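PDB 3M4X: NOL1/NOP2/sun family protein from Enterococcus faecium, which probably transfers a methyl group from S-adenosylmethionine to cytosine in ribosomal RNA, as members of the RsmB/RsmF family do. Local coordinates for residues T135-F139 and P140-K144; T323-Q326 and E327-T331; I13-Y16 and R17-G21; W408-T412 and A413-F417. All blocks are in the same frame, centred on the assembly; numbering follows the deposited sequence.

Contact 1 (T135-F139 and P140-K144)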
loop_
_atom_site.group_PDB
_atom_site.type_symbol
_atom_site.label_atom_id
_atom_site.label_comp_id
_atom_site.label_asym_id
_atom_site.label_seq_id
_atom_site.Cartn_x
_atom_site.Cartn_y
_atom_site.Cartn_z
ATOM N N THR A 135 -4.542 -3.805 6.343
ATOM C CA THR A 135 -3.190 -3.311 6.200
ATOM C C THR A 135 -2.709 -2.983 7.585
ATOM O O THR A 135 -3.225 -2.082 8.236
ATOM C CB THR A 135 -3.151 -2.023 5.375
ATOM O OG1 THR A 135 -4.050 -2.130 4.272
ATOM C CG2 THR A 135 -1.782 -1.808 4.850
ATOM N N ASN A 136 -1.724 -3.735 8.041
ATOM C CA ASN A 136 -1.244 -3.592 9.392
ATOM C C ASN A 136 0.159 -2.986 9.444
ATOM O O ASN A 136 1.027 -3.335 8.650
ATOM C CB ASN A 136 -1.252 -4.959 10.075
ATOM C CG ASN A 136 -0.639 -4.912 11.464
ATOM O OD1 ASN A 136 -1.272 -4.465 12.421
ATOM N ND2 ASN A 136 0.605 -5.361 11.576
ATOM N N GLU A 137 0.366 -2.074 10.386
ATOM C CA GLU A 137 1.685 -1.515 10.654
ATOM C C GLU A 137 1.902 -1.529 12.165
ATOM O O GLU A 137 1.000 -1.178 12.926
ATOM C CB GLU A 137 1.781 -0.092 10.109
ATOM C CG GLU A 137 3.023 0.650 10.539
ATOM C CD GLU A 137 4.310 -0.079 10.177
ATOM O OE1 GLU A 137 4.326 -0.830 9.173
ATOM O OE2 GLU A 137 5.313 0.109 10.901
ATOM N N ILE A 138 3.093 -1.933 12.602
ATOM C CA ILE A 138 3.334 -2.111 14.030
ATOM C C ILE A 138 3.680 -0.795 14.724
ATOM O O ILE A 138 3.342 -0.601 15.887
ATOM C CB ILE A 138 4.401 -3.209 14.322
ATOM C CG1 ILE A 138 4.362 -3.632 15.798
ATOM C CG2 ILE A 138 5.784 -2.733 13.929
ATOM C CD1 ILE A 138 5.267 -4.845 16.151
ATOM N N PHE A 139 4.332 0.115 14.010
ATOM C CA PHE A 139 4.636 1.436 14.569
ATOM C C PHE A 139 3.467 2.409 14.395
ATOM O O PHE A 139 3.068 2.703 13.275
ATOM C CB PHE A 139 5.900 2.027 13.937
ATOM C CG PHE A 139 7.155 1.248 14.233
ATOM C CD1 PHE A 139 7.757 0.483 13.252
ATOM C CD2 PHE A 139 7.738 1.295 15.494
ATOM C CE1 PHE A 139 8.914 -0.226 13.514
ATOM C CE2 PHE A 139 8.897 0.588 15.768
ATOM C CZ PHE A 139 9.490 -0.176 14.775
ATOM N N PRO A 140 2.931 2.924 15.512
ATOM C CA PRO A 140 1.767 3.823 15.515
ATOM C C PRO A 140 1.999 5.064 14.647
ATOM O O PRO A 140 1.085 5.526 13.960
ATOM C CB PRO A 140 1.648 4.241 16.990
ATOM C CG PRO A 140 2.395 3.203 17.751
ATOM C CD PRO A 140 3.491 2.732 16.860
ATOM N N LYS A 141 3.218 5.595 14.703
ATOM C CA LYS A 141 3.613 6.748 13.907
ATOM C C LYS A 141 3.539 6.400 12.421
ATOM O O LYS A 141 3.032 7.174 11.608
ATOM C CB LYS A 141 5.037 7.173 14.273
ATOM C CG LYS A 141 5.996 5.974 14.453
ATOM C CD LYS A 141 7.480 6.343 14.265
ATOM C CE LYS A 141 8.355 5.106 14.266
ATOM N NZ LYS A 141 9.756 5.445 13.907
ATOM N N ARG A 142 4.047 5.229 12.065
ATOM C CA ARG A 142 4.048 4.829 10.671
ATOM C C ARG A 142 2.641 4.440 10.213
ATOM O O ARG A 142 2.285 4.633 9.057
ATOM C CB ARG A 142 5.061 3.702 10.437
ATOM C CG ARG A 142 6.509 4.192 10.529
ATOM C CD ARG A 142 7.523 3.073 10.363
ATOM N NE ARG A 142 8.850 3.514 10.781
ATOM C CZ ARG A 142 9.867 2.697 11.060
ATOM N NH1 ARG A 142 9.716 1.377 10.971
ATOM N NH2 ARG A 142 11.038 3.199 11.438
ATOM N N ALA A 143 1.840 3.904 11.126
ATOM C CA ALA A 143 0.481 3.516 10.776
ATOM C C ALA A 143 -0.312 4.746 10.328
ATOM O O ALA A 143 -1.122 4.674 9.393
ATOM C CB ALA A 143 -0.200 2.815 11.948
ATOM N N LYS A 144 -0.055 5.873 10.988
ATOM C CA LYS A 144 -0.719 7.132 10.669
ATOM C C LYS A 144 -0.412 7.534 9.228
ATOM O O LYS A 144 -1.311 7.927 8.472
ATOM C CB LYS A 144 -0.269 8.225 11.646
ATOM C CG LYS A 144 -1.052 9.533 11.579
ATOM C CD LYS A 144 -2.394 9.438 12.299
ATOM C CE LYS A 144 -3.063 10.815 12.406
ATOM N NZ LYS A 144 -4.382 10.799 13.121
HETATM O O HOH W 1 7.559 -0.482 10.115
#

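Contact 2 (T323-Q326 and E327-T331)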
loop_
_atom_site.group_PDB
_atom_site.type_symbol
_atom_site.label_atom_id
_atom_site.label_comp_id
_atom_site.label_asym_id
_atom_site.label_seq_id
_atom_site.Cartn_x
_atom_site.Cartn_y
_atom_site.Cartn_z
ATOM N N THR A 323 -27.538 7.977 14.989
ATOM C CA THR A 323 -28.622 8.695 15.636
ATOM C C THR A 323 -29.776 8.873 14.643
ATOM O O THR A 323 -29.560 8.826 13.429
ATOM C CB THR A 323 -28.096 10.074 16.097
ATOM O OG1 THR A 323 -27.829 10.044 17.504
ATOM C CG2 THR A 323 -29.065 11.181 15.784
ATOM N N LYS A 324 -30.994 9.056 15.152
ATOM C CA LYS A 324 -32.160 9.332 14.304
ATOM C C LYS A 324 -31.904 10.547 13.423
ATOM O O LYS A 324 -32.233 10.562 12.234
ATOM C CB LYS A 324 -33.404 9.627 15.157
ATOM C CG LYS A 324 -33.837 8.525 16.115
ATOM C CD LYS A 324 -35.020 8.998 16.967
ATOM C CE LYS A 324 -35.411 7.959 18.007
ATOM N NZ LYS A 324 -36.372 8.493 19.008
ATOM N N GLU A 325 -31.345 11.582 14.036
ATOM C CA GLU A 325 -31.045 12.825 13.353
ATOM C C GLU A 325 -29.864 12.643 12.402
ATOM O O GLU A 325 -29.812 13.253 11.330
ATOM C CB GLU A 325 -30.736 13.903 14.388
ATOM C CG GLU A 325 -30.028 15.121 13.835
ATOM C CD GLU A 325 -29.952 16.244 14.848
ATOM O OE1 GLU A 325 -30.944 16.441 15.590
ATOM O OE2 GLU A 325 -28.906 16.929 14.901
ATOM N N GLN A 326 -28.921 11.793 12.802
ATOM C CA GLN A 326 -27.754 11.500 11.985
ATOM C C GLN A 326 -28.190 10.758 10.737
ATOM O O GLN A 326 -27.700 11.024 9.637
ATOM C CB GLN A 326 -26.735 10.680 12.777
ATOM C CG GLN A 326 -25.974 11.503 13.792
ATOM C CD GLN A 326 -25.117 10.663 14.719
ATOM O OE1 GLN A 326 -25.208 9.426 14.738
ATOM N NE2 GLN A 326 -24.275 11.333 15.501
ATOM N N GLU A 327 -29.120 9.829 10.921
ATOM C CA GLU A 327 -29.777 9.163 9.809
ATOM C C GLU A 327 -30.343 10.203 8.857
ATOM O O GLU A 327 -30.120 10.144 7.648
ATOM C CB GLU A 327 -30.911 8.282 10.324
ATOM C CG GLU A 327 -30.599 6.797 10.357
ATOM C CD GLU A 327 -30.770 6.139 9.005
ATOM O OE1 GLU A 327 -31.363 5.038 8.949
ATOM O OE2 GLU A 327 -30.321 6.729 7.997
ATOM N N LYS A 328 -31.086 11.157 9.409
ATOM C CA LYS A 328 -31.721 12.178 8.590
ATOM C C LYS A 328 -30.652 12.967 7.862
ATOM O O LYS A 328 -30.654 13.045 6.638
ATOM C CB LYS A 328 -32.585 13.114 9.442
ATOM C CG LYS A 328 -33.029 14.390 8.722
ATOM C CD LYS A 328 -33.970 15.226 9.580
ATOM C CE LYS A 328 -35.267 14.479 9.863
ATOM N NZ LYS A 328 -36.067 15.133 10.936
ATOM N N LEU A 329 -29.737 13.544 8.633
ATOM C CA LEU A 329 -28.634 14.322 8.082
ATOM C C LEU A 329 -27.915 13.640 6.900
ATOM O O LEU A 329 -27.732 14.256 5.842
ATOM C CB LEU A 329 -27.637 14.675 9.193
ATOM C CG LEU A 329 -27.789 16.070 9.812
ATOM C CD1 LEU A 329 -29.242 16.440 9.963
ATOM C CD2 LEU A 329 -27.073 16.163 11.149
ATOM N N TRP A 330 -27.517 12.381 7.080
ATOM C CA TRP A 330 -26.739 11.672 6.058
ATOM C C TRP A 330 -27.565 11.402 4.819
ATOM O O TRP A 330 -27.057 11.433 3.694
ATOM C CB TRP A 330 -26.166 10.355 6.591
ATOM C CG TRP A 330 -25.794 9.352 5.512
ATOM C CD1 TRP A 330 -26.456 8.193 5.205
ATOM C CD2 TRP A 330 -24.679 9.423 4.601
ATOM N NE1 TRP A 330 -25.823 7.542 4.166
ATOM C CE2 TRP A 330 -24.732 8.280 3.779
ATOM C CE3 TRP A 330 -23.641 10.348 4.404
ATOM C CZ2 TRP A 330 -23.790 8.034 2.774
ATOM C CZ3 TRP A 330 -22.712 10.100 3.414
ATOM C CH2 TRP A 330 -22.790 8.954 2.611
ATOM N N THR A 331 -28.841 11.119 5.032
ATOM C CA THR A 331 -29.717 10.778 3.926
ATOM C C THR A 331 -29.896 11.998 3.035
ATOM O O THR A 331 -29.870 11.894 1.810
ATOM C CB THR A 331 -31.065 10.206 4.429
ATOM O OG1 THR A 331 -30.827 8.928 5.048
ATOM C CG2 THR A 331 -32.049 10.034 3.279
#

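Contact 3 (I13-Y16 and R17-G21)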
loop_
_atom_site.group_PDB
_atom_site.type_symbol
_atom_site.label_atom_id
_atom_site.label_comp_id
_atom_site.label_asym_id
_atom_site.label_seq_id
_atom_site.Cartn_x
_atom_site.Cartn_y
_atom_site.Cartn_z
ATOM N N ILE A 13 31.631 -7.729 2.516
ATOM C CA ILE A 13 32.499 -7.989 1.372
ATOM C C ILE A 13 33.039 -9.425 1.345
ATOM O O ILE A 13 33.008 -10.088 0.307
ATOM C CB ILE A 13 33.656 -6.951 1.327
ATOM C CG1 ILE A 13 33.086 -5.560 1.049
ATOM C CG2 ILE A 13 34.690 -7.309 0.275
ATOM C CD1 ILE A 13 34.119 -4.460 1.000
ATOM N N LYS A 14 33.521 -9.914 2.484
ATOM C CA LYS A 14 33.984 -11.299 2.575
ATOM C C LYS A 14 32.839 -12.296 2.350
ATOM O O LYS A 14 32.972 -13.272 1.597
ATOM C CB LYS A 14 34.636 -11.575 3.938
ATOM C CG LYS A 14 35.716 -10.586 4.374
ATOM C CD LYS A 14 36.477 -11.114 5.599
ATOM C CE LYS A 14 36.800 -10.009 6.617
ATOM N NZ LYS A 14 37.614 -8.869 6.077
ATOM N N LYS A 15 31.710 -12.057 3.012
ATOM C CA LYS A 15 30.580 -12.976 2.916
ATOM C C LYS A 15 30.212 -13.182 1.452
ATOM O O LYS A 15 30.121 -14.312 0.975
ATOM C CB LYS A 15 29.383 -12.435 3.711
ATOM C CG LYS A 15 28.154 -13.358 3.778
ATOM C CD LYS A 15 27.178 -12.862 4.836
ATOM C CE LYS A 15 26.016 -13.829 5.054
ATOM N NZ LYS A 15 25.130 -13.905 3.861
ATOM N N TYR A 16 30.042 -12.075 0.738
ATOM C CA TYR A 16 29.565 -12.113 -0.640
ATOM C C TYR A 16 30.629 -12.410 -1.697
ATOM O O TYR A 16 30.292 -12.826 -2.802
ATOM C CB TYR A 16 28.745 -10.851 -0.962
ATOM C CG TYR A 16 27.365 -10.912 -0.327
ATOM C CD1 TYR A 16 27.123 -10.338 0.913
ATOM C CD2 TYR A 16 26.320 -11.592 -0.945
ATOM C CE1 TYR A 16 25.867 -10.409 1.513
ATOM C CE2 TYR A 16 25.048 -11.675 -0.345
ATOM C CZ TYR A 16 24.834 -11.079 0.881
ATOM O OH TYR A 16 23.600 -11.143 1.490
ATOM N N ARG A 17 31.902 -12.194 -1.360
ATOM C CA ARG A 17 32.991 -12.740 -2.157
ATOM C C ARG A 17 32.857 -14.258 -2.237
ATOM O O ARG A 17 32.871 -14.846 -3.320
ATOM C CB ARG A 17 34.345 -12.403 -1.537
ATOM C CG ARG A 17 34.850 -11.028 -1.852
ATOM C CD ARG A 17 36.362 -11.029 -1.986
ATOM N NE ARG A 17 36.879 -9.695 -2.269
ATOM C CZ ARG A 17 37.416 -8.898 -1.351
ATOM N NH1 ARG A 17 37.513 -9.307 -0.091
ATOM N NH2 ARG A 17 37.862 -7.695 -1.693
ATOM N N LEU A 18 32.726 -14.890 -1.079
ATOM C CA LEU A 18 32.529 -16.339 -1.026
ATOM C C LEU A 18 31.229 -16.826 -1.680
ATOM O O LEU A 18 31.227 -17.842 -2.385
ATOM C CB LEU A 18 32.597 -16.841 0.419
ATOM C CG LEU A 18 33.974 -16.824 1.089
ATOM C CD1 LEU A 18 33.858 -17.310 2.522
ATOM C CD2 LEU A 18 34.974 -17.675 0.312
ATOM N N LEU A 19 30.130 -16.112 -1.443
ATOM C CA LEU A 19 28.824 -16.538 -1.957
ATOM C C LEU A 19 28.737 -16.401 -3.470
ATOM O O LEU A 19 28.170 -17.266 -4.142
ATOM C CB LEU A 19 27.690 -15.722 -1.332
ATOM C CG LEU A 19 26.771 -16.300 -0.258
ATOM C CD1 LEU A 19 27.002 -17.800 0.044
ATOM C CD2 LEU A 19 26.882 -15.442 1.001
ATOM N N LEU A 20 29.293 -15.308 -3.997
ATOM C CA LEU A 20 29.105 -14.943 -5.408
ATOM C C LEU A 20 30.243 -15.371 -6.328
ATOM O O LEU A 20 30.056 -15.474 -7.543
ATOM C CB LEU A 20 28.869 -13.431 -5.554
ATOM C CG LEU A 20 27.497 -12.957 -5.061
ATOM C CD1 LEU A 20 27.306 -11.446 -5.261
ATOM C CD2 LEU A 20 26.408 -13.739 -5.769
ATOM N N GLY A 21 31.414 -15.621 -5.755
ATOM C CA GLY A 21 32.573 -15.950 -6.558
ATOM C C GLY A 21 33.040 -14.746 -7.356
ATOM O O GLY A 21 33.273 -13.674 -6.796
#

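Contact 4 (W408-T412 and A413-F417)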
loop_
_atom_site.group_PDB
_atom_site.type_symbol
_atom_site.label_atom_id
_atom_site.label_comp_id
_atom_site.label_asym_id
_atom_site.label_seq_id
_atom_site.Cartn_x
_atom_site.Cartn_y
_atom_site.Cartn_z
ATOM N N TRP A 408 -6.610 25.623 -7.572
ATOM C CA TRP A 408 -6.026 24.491 -6.851
ATOM C C TRP A 408 -4.967 24.971 -5.845
ATOM O O TRP A 408 -4.982 24.576 -4.673
ATOM C CB TRP A 408 -5.454 23.430 -7.807
ATOM C CG TRP A 408 -4.779 22.300 -7.061
ATOM C CD1 TRP A 408 -5.374 21.182 -6.545
ATOM C CD2 TRP A 408 -3.390 22.213 -6.710
ATOM N NE1 TRP A 408 -4.434 20.398 -5.904
ATOM C CE2 TRP A 408 -3.212 21.006 -5.997
ATOM C CE3 TRP A 408 -2.278 23.028 -6.946
ATOM C CZ2 TRP A 408 -1.968 20.600 -5.512
ATOM C CZ3 TRP A 408 -1.039 22.621 -6.456
ATOM C CH2 TRP A 408 -0.900 21.417 -5.750
ATOM N N GLN A 409 -4.057 25.833 -6.301
ATOM C CA GLN A 409 -3.057 26.428 -5.412
ATOM C C GLN A 409 -3.695 27.053 -4.167
ATOM O O GLN A 409 -3.299 26.748 -3.041
ATOM C CB GLN A 409 -2.240 27.496 -6.147
ATOM C CG GLN A 409 -0.800 27.117 -6.421
ATOM C CD GLN A 409 -0.540 26.830 -7.892
ATOM O OE1 GLN A 409 -1.361 27.146 -8.752
ATOM N NE2 GLN A 409 0.611 26.230 -8.185
ATOM N N SER A 410 -4.679 27.928 -4.380
ATOM C CA SER A 410 -5.375 28.608 -3.285
ATOM C C SER A 410 -6.059 27.613 -2.370
ATOM O O SER A 410 -6.021 27.744 -1.146
ATOM C CB SER A 410 -6.420 29.576 -3.836
ATOM O OG SER A 410 -5.867 30.388 -4.853
ATOM N N TYR A 411 -6.685 26.613 -2.978
ATOM C CA TYR A 411 -7.394 25.582 -2.230
ATOM C C TYR A 411 -6.465 24.791 -1.302
ATOM O O TYR A 411 -6.738 24.662 -0.107
ATOM C CB TYR A 411 -8.155 24.652 -3.183
ATOM C CG TYR A 411 -8.911 23.542 -2.479
ATOM C CD1 TYR A 411 -10.059 23.813 -1.747
ATOM C CD2 TYR A 411 -8.470 22.218 -2.548
ATOM C CE1 TYR A 411 -10.746 22.797 -1.099
ATOM C CE2 TYR A 411 -9.148 21.205 -1.912
ATOM C CZ TYR A 411 -10.283 21.492 -1.190
ATOM O OH TYR A 411 -10.960 20.468 -0.551
ATOM N N THR A 412 -5.363 24.272 -1.838
ATOM C CA THR A 412 -4.422 23.513 -1.007
ATOM C C THR A 412 -3.676 24.391 0.005
ATOM O O THR A 412 -3.157 23.894 1.002
ATOM C CB THR A 412 -3.422 22.706 -1.844
ATOM O OG1 THR A 412 -2.832 23.562 -2.827
ATOM C CG2 THR A 412 -4.134 21.557 -2.537
ATOM N N ALA A 413 -3.639 25.694 -0.248
ATOM C CA ALA A 413 -3.142 26.658 0.735
ATOM C C ALA A 413 -4.157 26.869 1.857
ATOM O O ALA A 413 -3.808 27.336 2.943
ATOM C CB ALA A 413 -2.813 27.985 0.065
ATOM N N GLY A 414 -5.415 26.537 1.584
ATOM C CA GLY A 414 -6.457 26.634 2.586
ATOM C C GLY A 414 -7.339 27.852 2.387
ATOM O O GLY A 414 -8.185 28.158 3.219
ATOM N N GLU A 415 -7.146 28.546 1.274
ATOM C CA GLU A 415 -7.876 29.776 1.019
ATOM C C GLU A 415 -9.170 29.565 0.240
ATOM O O GLU A 415 -9.290 28.647 -0.579
ATOM C CB GLU A 415 -6.982 30.779 0.298
ATOM C CG GLU A 415 -5.852 31.306 1.176
ATOM C CD GLU A 415 -4.818 32.081 0.391
ATOM O OE1 GLU A 415 -4.528 31.678 -0.758
ATOM O OE2 GLU A 415 -4.290 33.087 0.921
ATOM N N THR A 416 -10.140 30.425 0.514
ATOM C CA THR A 416 -11.369 30.447 -0.250
ATOM C C THR A 416 -11.040 31.012 -1.624
ATOM O O THR A 416 -10.043 31.704 -1.784
ATOM C CB THR A 416 -12.423 31.342 0.429
ATOM O OG1 THR A 416 -12.154 32.718 0.136
ATOM C CG2 THR A 416 -12.406 31.147 1.937
ATOM N N PHE A 417 -11.847 30.672 -2.621
ATOM C CA PHE A 417 -11.809 31.359 -3.908
ATOM C C PHE A 417 -13.246 31.670 -4.323
ATOM O O PHE A 417 -14.197 31.253 -3.652
ATOM C CB PHE A 417 -11.058 30.554 -4.978
ATOM C CG PHE A 417 -11.677 29.214 -5.295
ATOM C CD1 PHE A 417 -12.490 29.056 -6.405
ATOM C CD2 PHE A 417 -11.419 28.106 -4.498
ATOM C CE1 PHE A 417 -13.053 27.827 -6.702
ATOM C CE2 PHE A 417 -11.976 26.874 -4.794
ATOM C CZ PHE A 417 -12.800 26.737 -5.894
#

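Contact 1 (T135-F139 and P140-K144)
Glu-137 and Phe-139 meet Arg-142 and Ala-143 in a local strand-to-helix turn, where the chain leaves strand 132-136 and enters helix 140-153. Phe-139 is the N-cap, and its carbonyl opens the helix: Ala-143 N donates to Phe-139 O at 2.8 Å. Pro-140 suits the first helical position, where no backbone N-H is needed. The side chains of Phe-139 and Arg-142 run side by side in the same direction. Arg-142 is extended from CG to NE, which brings NH1 to 3.1 Å from Phe-139 CE1, with ring and guanidinium planes 63° apart. Glu-137 CG lies 3.5 Å from Ala-143 N, and the small Ala-143 lets the residue just after the strand pack close to the first turn of the helix. The Glu-137 chain bends at chi2 (56°), carrying OE2 back to accept Phe-139 N at 3.3 Å from above the carboxylate plane. A water donates to Glu-137 OE2 and accepts from Arg-142 NH1 at 3.0 Å, bridging charges that do not touch directly. Glu-137 OE1 takes the backbone N of Ala-115, so the carboxylate is gripped at both oxygens. An acidic residue just after the second strand is typical of Rossmann-like methyltransferases; in relatives it commonly binds the ribose hydroxyls of S-adenosylmethionine, a role consistent with this position but not observed here.

Contact 2 (T323-Q326 and E327-T331)
Gln-326, Glu-327 and Glu-325 carry this contact within the first turns of helix 324-336, just after the N-cap Thr-323. Gln-326 folds back over the helix start. With CG anti to its carbonyl carbon (chi1 -75°) and the chain extended beyond, it delivers OE1 to Thr-323 N at 2.8 Å, the donor lying above the plane of the amide carbonyl. This is the N3-to-N-cap bond of a capping box; the reciprocal bond is missing, since the Thr-323 side chain makes no capping bond. A glutamine three residues past the cap is well suited, being long enough to reach the cap N-H and neutral enough to lie against Phe-377 and Val-347. The next residue, Glu-327, ties the turn through its backbone: its N meets Thr-323 O at 2.7 Å, and its CB packs 3.3 Å from Lys-324 O. Its own carbonyl is gripped twice, by Thr-331 N and, at 3.0 Å, by Thr-331 OG1, which arrive from opposite faces of the carbonyl plane. Glu-325 works differently. Its aliphatic CG lies alongside Leu-329, 4.1 Å from CD2, both chains pointing the same way, while its O accepts a nearly straight bond from Leu-329 N at 2.7 Å. Leu-329 thereby shares its apolar surface between the glutamate stem and Phe-377. The chemistry implies a helix start at which a neutral amide oxygen takes the N-H of the cap residue, with two carboxylates close to the N-terminus, where the positive end of the helix dipole would probably favour their charged form.

Contact 3 (I13-Y16 and R17-G21)
The Arg-17 guanidinium has the methyl CG2 of Ile-13 over one face, 3.4 Å above its plane and offset toward the rim. The two chains run alongside one another one helical turn apart. In Ile-13, CG2 is anti to the backbone N, and Arg-17 bends at chi2 (-145°) to bring its flat end across that branch; beta-branched isoleucine thus offers a methyl where a cationic plane can rest. The second flat group, the Tyr-16 ring, is approached obliquely by Leu-19 CD2 and by Leu-20 CD1, each 4.4 Å from Tyr-16 CD2, and it also meets Phe-12. Lys-15 lies alongside Leu-19, one turn on, both chains pointing the same way. Its chain, straight until a final bend, sets both CG and NZ 3.7 Å from Leu-19 CD2, while NZ itself makes a salt bridge with Glu-240. Backbone bonds continue to Gly-21, whose positive phi suits glycine as the chain leaves the helix. Within the N-terminal domain, helix 10-20 lies against helix 24-33 through Ile-13, Tyr-16 and Arg-17 on Phe-28 and through Leu-20 on Phe-27, while Lys-15 and Tyr-16 also touch the loop of Phe-237, Ala-238 and Pro-239 that follows strand 228-234.

Contact 4 (W408-T412 and A413-F417)
Glu-415 lies over Ser-410, its CB 3.5 Å from Ser-410 O and its carboxylate OE1 4.2 Å from Ser-410 CB. The overlap follows from the way helix 405-413 ends. Glu-415 N donates back to Ser-410 O at 2.8 Å, and Gly-414 N to Tyr-411 O at 2.9 Å, from well above the carbonyl plane; Gly-414 N also makes a weak bond to Ser-410 O, so that carbonyl is shared. With the positive phi of Gly-414, these bonds back into the last turn make a Schellman motif. Glycine fits the turn because phi is 103°, a conformation in which a side-chain CB would be pressed against the preceding carbonyl O. Ala-413, small enough for the last turn, rests its CB 3.4 Å from both Gln-409 O and Ser-410 O. The Ser-410 hydroxyl hydrogen-bonds Lys-406 O, one turn back along the helix. In Thr-412 the hydroxyl sits between its own N and carbonyl carbon (chi1 50°), with OG1 facing Trp-408 O at 3.0 Å and Gln-409 O at 3.2 Å, two acceptors competing for one proton. The same rotamer sends CG2 over one face of the Trp-408 indole, 3.4 Å above its plane, so threonine presents a hydroxyl to the backbone and a methyl, offset toward the rim, to the indole. In the PUA-like domain, Trp-408 packs on strands 400-403 and 426-430, Tyr-411 reaches Phe-437 O in strand 433-441 with its hydroxyl, and the chain beyond the turn enters strand 417-418, where Phe-417 pairs with Val-445 of strand 444-447.

Along the chain the order is contact 3, contact 1, contact 2, contact 4, and none touches another. Contact 3 lies in the N-terminal domain and contact 2 in helix 324-336, on opposite sides of the chain's centre, with centres about 67 Å apart. Contact 1 is the most central, its centre about 12 Å from the centre of the chain, within the beta-alpha-beta unit of the methyltransferase sheet. Contacts 2 and 4 belong with separate C-terminal sheets; their nearest atoms are about 16 Å apart. The four thus sample successive modules, the catalytic-type fold flanked by elements that, for the PUA-like part, probably serve RNA binding.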